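Local coordinates for uncharacterized protein (Bacteroides ovatus, PDB 4IRT), which is of unknown function but is a putative neuraminidase with BNR-type repeats that may act on sialylated glycans, at residues 294-299 and 328-333. Sequence-based numbering, arbitrary orientation.
Sequences QITDRQ and YIFRDE
R298 and D332 form a buried side-on salt bridge between two neighbouring four-stranded antiparallel sheets, probably adjacent blades of the beta-propeller expected for a BNR-repeat protein. R298 lies in the loop after strand 290-294, D332 two residues after F330 of strand 325-330. R298 NE donates to D332 OD2 at 2.8 Å and R298 NH2 to D332 OD1 at 3.0 Å, both on the syn side but tilted out of the carboxylate plane, which is turned 30° from the guanidinium; the oxygens lie in the guanidinium plane. A bend at chi3 (71°) turns the NE/NH2 edge of the guanidinium to the acid. R298 NH1 binds the carbonyls of P278 and T300, while D332 OD1 also accepts from the backbone N of E334. A leucine in place of R298 would probably leave the buried D332 carboxylate without its counter-charge and those two carbonyls without this donor. The apolar part joins the same sheets: I295 CG1 sits over one face of the Y328 ring in a CH-pi contact, 3.9 Å from the centroid, while Y328 OH bonds to R281 O. T296 CG2 approaches F330 CZ more loosely, at 4.2 Å. Beside the salt bridge, one water lies 2.8 Å from T296 OG1 and donates to D332 OD2 at 2.7 Å.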
# COMPACT_ATOMS: atom_id res chain seq x y z
N GLN A 294 -12.56 15.51 6.57
CA GLN A 294 -11.23 16.12 6.59
C GLN A 294 -10.58 15.84 7.97
O GLN A 294 -11.21 16.01 9.01
CB GLN A 294 -11.35 17.60 6.37
CG GLN A 294 -10.01 18.35 6.33
CD GLN A 294 -10.21 19.84 6.07
OE1 GLN A 294 -11.18 20.25 5.43
NE2 GLN A 294 -9.25 20.65 6.52
N ILE A 295 -9.33 15.43 7.94
CA ILE A 295 -8.65 14.91 9.11
C ILE A 295 -7.93 15.99 9.88
O ILE A 295 -8.04 16.02 11.11
CB ILE A 295 -7.62 13.82 8.73
CG1 ILE A 295 -8.23 12.74 7.84
CG2 ILE A 295 -7.01 13.20 9.99
CD1 ILE A 295 -9.43 12.02 8.41
N THR A 296 -7.18 16.86 9.22
CA THR A 296 -6.46 17.93 9.96
C THR A 296 -6.80 19.29 9.37
O THR A 296 -7.55 19.36 8.42
CB THR A 296 -4.93 17.68 10.11
OG1 THR A 296 -4.29 17.82 8.86
CG2 THR A 296 -4.61 16.29 10.68
N ASP A 297 -6.31 20.36 9.98
CA ASP A 297 -6.53 21.70 9.48
C ASP A 297 -5.17 22.29 9.17
O ASP A 297 -4.66 23.16 9.88
CB ASP A 297 -7.31 22.57 10.49
CG ASP A 297 -7.66 23.96 9.92
OD1 ASP A 297 -7.81 24.11 8.68
OD2 ASP A 297 -7.78 24.92 10.72
N ARG A 298 -4.55 21.78 8.12
CA ARG A 298 -3.24 22.26 7.69
C ARG A 298 -3.32 23.71 7.22
O ARG A 298 -4.32 24.12 6.66
CB ARG A 298 -2.72 21.39 6.53
CG ARG A 298 -2.65 19.90 6.78
CD ARG A 298 -2.02 19.15 5.63
NE ARG A 298 -0.58 19.45 5.59
CZ ARG A 298 0.03 20.29 4.75
NH1 ARG A 298 -0.61 20.89 3.75
NH2 ARG A 298 1.34 20.50 4.90
N GLN A 299 -2.23 24.45 7.41
CA GLN A 299 -2.09 25.85 7.06
C GLN A 299 -1.15 26.12 5.87
O GLN A 299 -1.19 27.20 5.28
CB GLN A 299 -1.46 26.59 8.26
CG GLN A 299 -2.29 26.55 9.52
CD GLN A 299 -3.67 27.10 9.24
OE1 GLN A 299 -3.82 28.30 8.99
NE2 GLN A 299 -4.68 26.23 9.22
N TYR A 328 -5.21 6.83 11.83
CA TYR A 328 -4.81 7.40 10.54
C TYR A 328 -3.36 7.87 10.64
O TYR A 328 -3.04 8.81 11.38
CB TYR A 328 -5.75 8.55 10.25
CG TYR A 328 -5.77 9.12 8.84
CD1 TYR A 328 -4.73 9.92 8.38
CD2 TYR A 328 -6.87 8.90 7.99
CE1 TYR A 328 -4.75 10.46 7.12
CE2 TYR A 328 -6.89 9.43 6.72
CZ TYR A 328 -5.83 10.20 6.29
OH TYR A 328 -5.88 10.77 5.04
N ILE A 329 -2.48 7.19 9.90
CA ILE A 329 -1.05 7.39 10.01
C ILE A 329 -0.53 8.25 8.84
O ILE A 329 -0.89 8.02 7.67
CB ILE A 329 -0.30 6.04 10.04
CG1 ILE A 329 -0.89 5.10 11.09
CG2 ILE A 329 1.17 6.27 10.31
CD1 ILE A 329 -0.80 5.63 12.52
N PHE A 330 0.23 9.29 9.18
CA PHE A 330 0.73 10.23 8.22
C PHE A 330 2.08 10.84 8.62
O PHE A 330 2.68 10.43 9.61
CB PHE A 330 -0.31 11.31 7.96
CG PHE A 330 -0.53 12.26 9.10
CD1 PHE A 330 -1.34 11.93 10.18
CD2 PHE A 330 0.01 13.56 9.05
CE1 PHE A 330 -1.61 12.85 11.17
CE2 PHE A 330 -0.24 14.46 10.07
CZ PHE A 330 -1.03 14.10 11.14
N ARG A 331 2.56 11.75 7.80
CA ARG A 331 3.81 12.48 8.08
C ARG A 331 3.67 13.83 7.42
O ARG A 331 3.31 13.90 6.24
CB ARG A 331 4.99 11.66 7.56
CG ARG A 331 6.36 12.35 7.54
CD ARG A 331 6.60 13.19 6.31
NE ARG A 331 6.67 12.36 5.12
CZ ARG A 331 6.62 12.80 3.87
NH1 ARG A 331 6.45 14.09 3.56
NH2 ARG A 331 6.76 11.91 2.90
N ASP A 332 4.01 14.89 8.14
CA ASP A 332 3.75 16.25 7.67
C ASP A 332 4.90 17.18 8.05
O ASP A 332 5.30 17.24 9.22
CB ASP A 332 2.42 16.72 8.29
CG ASP A 332 1.83 18.00 7.65
OD1 ASP A 332 2.56 18.87 7.11
OD2 ASP A 332 0.58 18.14 7.77
N GLU A 333 5.43 17.90 7.07
CA GLU A 333 6.42 18.96 7.34
C GLU A 333 5.96 19.95 8.42
O GLU A 333 6.79 20.46 9.20
CB GLU A 333 6.76 19.76 6.09
CG GLU A 333 7.80 19.09 5.21
CD GLU A 333 8.38 20.02 4.14
OE1 GLU A 333 8.13 21.25 4.19
OE2 GLU A 333 9.06 19.49 3.24
O HOH W 1 -1.52 17.74 9.44